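Local coordinates for TerD domain-containing protein (Streptomyces avermitilis, PDB 2QNG) that is of unknown function but binds calcium ions and belongs to the CAPAB/TerDEXZ family of TerD-domain proteins, at residues A[28-36]-A[165-175]. Numbering follows the deposited sequence.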
loop_
_atom_site.group_PDB
_atom_site.type_symbol
_atom_site.label_atom_id
_atom_site.label_comp_id
_atom_site.label_asym_id
_atom_site.label_seq_id
_atom_site.Cartn_x
_atom_site.Cartn_y
_atom_site.Cartn_z
ATOM N N LYS A 28 -1.265 -2.744 -19.089
ATOM C CA LYS A 28 -0.955 -1.296 -18.884
ATOM C C LYS A 28 0.428 -0.938 -19.406
ATOM O O LYS A 28 0.635 0.183 -19.873
ATOM C CB LYS A 28 -1.011 -0.921 -17.401
ATOM C CG LYS A 28 -2.395 -0.777 -16.787
ATOM C CD LYS A 28 -3.196 0.360 -17.361
ATOM C CE LYS A 28 -2.968 1.661 -16.607
ATOM N NZ LYS A 28 -3.178 2.835 -17.509
ATOM N N GLY A 29 1.365 -1.876 -19.306
ATOM C CA GLY A 29 2.774 -1.628 -19.637
ATOM C C GLY A 29 3.533 -0.879 -18.544
ATOM O O GLY A 29 4.543 -0.212 -18.804
ATOM N N ILE A 30 3.072 -1.029 -17.311
ATOM C CA ILE A 30 3.625 -0.307 -16.159
ATOM C C ILE A 30 5.023 -0.852 -15.827
ATOM O O ILE A 30 5.187 -2.065 -15.690
ATOM C CB ILE A 30 2.684 -0.451 -14.920
ATOM C CG1 ILE A 30 1.259 0.065 -15.213
ATOM C CG2 ILE A 30 3.274 0.249 -13.703
ATOM C CD1 ILE A 30 1.179 1.527 -15.698
ATOM N N ARG A 31 6.015 0.031 -15.657
ATOM C CA ARG A 31 7.389 -0.406 -15.353
ATOM C C ARG A 31 7.857 -0.084 -13.920
ATOM O O ARG A 31 8.630 -0.831 -13.325
ATOM C CB ARG A 31 8.405 0.215 -16.333
ATOM C CG ARG A 31 8.131 0.051 -17.825
ATOM C CD ARG A 31 8.659 -1.231 -18.335
ATOM N NE ARG A 31 8.365 -1.416 -19.759
ATOM C CZ ARG A 31 9.141 -1.009 -20.762
ATOM N NH1 ARG A 31 10.292 -0.381 -20.534
ATOM N NH2 ARG A 31 8.760 -1.251 -22.003
ATOM N N LYS A 32 7.427 1.052 -13.389
ATOM C CA LYS A 32 7.871 1.515 -12.076
ATOM C C LYS A 32 6.762 2.375 -11.519
ATOM O O LYS A 32 6.234 3.248 -12.221
ATOM C CB LYS A 32 9.128 2.360 -12.213
ATOM C CG LYS A 32 9.734 2.802 -10.902
ATOM C CD LYS A 32 11.064 3.475 -11.133
ATOM C CE LYS A 32 11.567 4.120 -9.868
ATOM N NZ LYS A 32 12.837 4.859 -10.091
ATOM N N VAL A 33 6.435 2.148 -10.249
ATOM C CA VAL A 33 5.310 2.821 -9.584
ATOM C C VAL A 33 5.824 3.464 -8.304
ATOM O O VAL A 33 6.668 2.896 -7.602
ATOM C CB VAL A 33 4.176 1.795 -9.229
ATOM C CG1 VAL A 33 3.051 2.369 -8.365
ATOM C CG2 VAL A 33 3.607 1.220 -10.501
ATOM N N GLU A 34 5.288 4.635 -8.006
ATOM C CA GLU A 34 5.492 5.251 -6.704
ATOM C C GLU A 34 4.130 5.365 -6.053
ATOM O O GLU A 34 3.209 5.877 -6.671
ATOM C CB GLU A 34 6.114 6.633 -6.880
ATOM C CG GLU A 34 6.428 7.461 -5.614
ATOM C CD GLU A 34 6.422 8.980 -5.925
ATOM O OE1 GLU A 34 7.236 9.353 -6.816
ATOM O OE2 GLU A 34 5.581 9.751 -5.337
ATOM N N LEU A 35 3.997 4.867 -4.825
ATOM C CA LEU A 35 2.772 5.070 -4.060
ATOM C C LEU A 35 3.112 6.028 -2.912
ATOM O O LEU A 35 4.001 5.742 -2.126
ATOM C CB LEU A 35 2.278 3.723 -3.512
ATOM C CG LEU A 35 1.129 3.771 -2.502
ATOM C CD1 LEU A 35 -0.121 4.567 -2.899
ATOM C CD2 LEU A 35 0.728 2.344 -2.156
ATOM N N ALA A 36 2.402 7.152 -2.822
ATOM C CA ALA A 36 2.656 8.119 -1.757
ATOM C C ALA A 36 1.399 8.299 -0.920
ATOM O O ALA A 36 0.297 8.275 -1.473
ATOM C CB ALA A 36 3.068 9.450 -2.378
ATOM N N PHE A 165 -1.470 -4.900 -9.309
ATOM C CA PHE A 165 -0.755 -4.971 -10.598
ATOM C C PHE A 165 -0.646 -6.429 -10.948
ATOM O O PHE A 165 -0.277 -7.235 -10.100
ATOM C CB PHE A 165 0.635 -4.356 -10.467
ATOM C CG PHE A 165 0.595 -2.918 -10.031
ATOM C CD1 PHE A 165 0.498 -1.892 -10.977
ATOM C CD2 PHE A 165 0.609 -2.588 -8.671
ATOM C CE1 PHE A 165 0.435 -0.552 -10.584
ATOM C CE2 PHE A 165 0.545 -1.242 -8.283
ATOM C CZ PHE A 165 0.438 -0.244 -9.236
ATOM N N VAL A 166 -0.995 -6.769 -12.195
ATOM C CA VAL A 166 -0.978 -8.157 -12.665
ATOM C C VAL A 166 -0.177 -8.219 -13.964
ATOM O O VAL A 166 -0.350 -7.346 -14.825
ATOM C CB VAL A 166 -2.414 -8.687 -12.901
ATOM C CG1 VAL A 166 -2.398 -10.137 -13.377
ATOM C CG2 VAL A 166 -3.197 -8.566 -11.615
ATOM N N ARG A 167 0.708 -9.217 -14.070
ATOM C CA ARG A 167 1.558 -9.371 -15.249
ATOM C C ARG A 167 1.059 -10.545 -16.070
ATOM O O ARG A 167 0.862 -11.644 -15.532
ATOM C CB ARG A 167 3.013 -9.556 -14.803
ATOM C CG ARG A 167 3.953 -10.220 -15.767
ATOM C CD ARG A 167 5.172 -10.628 -14.985
ATOM N NE ARG A 167 6.240 -9.641 -15.066
ATOM C CZ ARG A 167 7.267 -9.571 -14.221
ATOM N NH1 ARG A 167 7.361 -10.426 -13.206
ATOM N NH2 ARG A 167 8.197 -8.641 -14.389
ATOM N N ASP A 168 0.850 -10.296 -17.361
ATOM C CA ASP A 168 0.343 -11.308 -18.295
ATOM C C ASP A 168 1.493 -12.042 -18.971
ATOM O O ASP A 168 2.667 -11.763 -18.702
ATOM C CB ASP A 168 -0.573 -10.650 -19.335
ATOM C CG ASP A 168 0.079 -9.461 -20.037
ATOM O OD1 ASP A 168 1.266 -9.561 -20.413
ATOM O OD2 ASP A 168 -0.597 -8.415 -20.214
ATOM N N ASP A 169 1.146 -12.965 -19.868
ATOM C CA ASP A 169 2.144 -13.760 -20.568
ATOM C C ASP A 169 3.034 -12.912 -21.481
ATOM O O ASP A 169 4.141 -13.332 -21.827
ATOM C CB ASP A 169 1.468 -14.895 -21.345
ATOM C CG ASP A 169 0.819 -15.938 -20.431
ATOM O OD1 ASP A 169 0.776 -15.743 -19.194
ATOM O OD2 ASP A 169 0.341 -16.964 -20.959
ATOM N N SER A 170 2.560 -11.719 -21.853
ATOM C CA SER A 170 3.346 -10.786 -22.674
ATOM C C SER A 170 4.453 -10.114 -21.868
ATOM O O SER A 170 5.327 -9.457 -22.443
ATOM C CB SER A 170 2.451 -9.696 -23.270
ATOM O OG SER A 170 2.207 -8.668 -22.314
ATOM N N GLY A 171 4.379 -10.234 -20.540
ATOM C CA GLY A 171 5.358 -9.607 -19.646
ATOM C C GLY A 171 4.975 -8.212 -19.196
ATOM O O GLY A 171 5.719 -7.562 -18.450
ATOM N N GLU A 172 3.807 -7.740 -19.615
ATOM C CA GLU A 172 3.452 -6.378 -19.279
ATOM C C GLU A 172 2.600 -6.330 -18.024
ATOM O O GLU A 172 1.738 -7.178 -17.797
ATOM C CB GLU A 172 2.826 -5.664 -20.476
ATOM C CG GLU A 172 3.816 -5.578 -21.652
ATOM C CD GLU A 172 3.221 -4.979 -22.923
ATOM O OE1 GLU A 172 2.216 -4.252 -22.825
ATOM O OE2 GLU A 172 3.782 -5.232 -24.018
ATOM N N TRP A 173 2.915 -5.351 -17.176
ATOM C CA TRP A 173 2.133 -5.142 -15.957
ATOM C C TRP A 173 0.919 -4.260 -16.257
ATOM O O TRP A 173 1.063 -3.192 -16.880
ATOM C CB TRP A 173 2.978 -4.465 -14.872
ATOM C CG TRP A 173 4.019 -5.352 -14.273
ATOM C CD1 TRP A 173 5.349 -5.414 -14.608
ATOM C CD2 TRP A 173 3.829 -6.301 -13.214
ATOM N NE1 TRP A 173 5.990 -6.337 -13.815
ATOM C CE2 TRP A 173 5.081 -6.907 -12.967
ATOM C CE3 TRP A 173 2.716 -6.716 -12.468
ATOM C CZ2 TRP A 173 5.253 -7.892 -11.995
ATOM C CZ3 TRP A 173 2.888 -7.685 -11.497
ATOM C CH2 TRP A 173 4.141 -8.266 -11.264
ATOM N N THR A 174 -0.253 -4.712 -15.800
ATOM C CA THR A 174 -1.495 -3.939 -15.848
ATOM C C THR A 174 -1.875 -3.494 -14.437
ATOM O O THR A 174 -1.809 -4.294 -13.494
ATOM C CB THR A 174 -2.675 -4.787 -16.451
ATOM O OG1 THR A 174 -2.368 -5.110 -17.817
ATOM C CG2 THR A 174 -4.054 -4.038 -16.398
ATOM N N PHE A 175 -2.274 -2.232 -14.307
ATOM C CA PHE A 175 -2.803 -1.689 -13.060
ATOM C C PHE A 175 -4.321 -1.841 -13.033
ATOM O O PHE A 175 -5.011 -1.477 -13.993
ATOM C CB PHE A 175 -2.401 -0.213 -12.925
ATOM C CG PHE A 175 -3.062 0.509 -11.794
ATOM C CD1 PHE A 175 -2.998 0.032 -10.493
ATOM C CD2 PHE A 175 -3.738 1.705 -12.033
ATOM C CE1 PHE A 175 -3.610 0.738 -9.439
ATOM C CE2 PHE A 175 -4.348 2.420 -10.990
ATOM C CZ PHE A 175 -4.278 1.940 -9.686
HETATM O O HOH W 1 5.326 -3.833 -17.725
#
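Ile30 and Trp173 meet through backbone and side chain together. Ile30 N gives Trp173 O a nearly straight hydrogen bond (3.0 Å, 169° at the hydrogen), and a water closes the pair by donating to Ile30 O and accepting from Trp173 N. The same carbonyl oxygen draws weak bonds from Gly29 N and Lys28 N, so three successive amides converge on it. Gly29 readily adopts the positive phi needed as the chain bends past Trp173 O.

Lys28 N, at the first modelled residue, is shared: Thr174 OG1, 2.9 Å away, is its main acceptor and Trp173 O a weak second. The aliphatic chain lies over the Thr174–Phe175 backbone, with CG modelled doubtfully close to it, while bends at chi2 (-65°) and chi3 (-90°) carry the amine away. A long chain with a charged end fits this exposed border.

On the buried side, Ile30 and Val33 pack against Trp173 and Phe165: Ile30 CB rests 4.0 Å from Trp173 CB, and Val33 CG2 reaches the Phe165 ring obliquely, 3.6 Å from CE1. Leu146 touches both Ile30 and Phe175, extending this apolar layer between the two antiparallel sheets.

The contact thus ties strand 33-40 of one sheet to the 159-167/173-182 hairpin of the other. Phe175 N, buried without a partner in the model, is a polar cost set against the bonds to Trp173 O and the hydrocarbon packing.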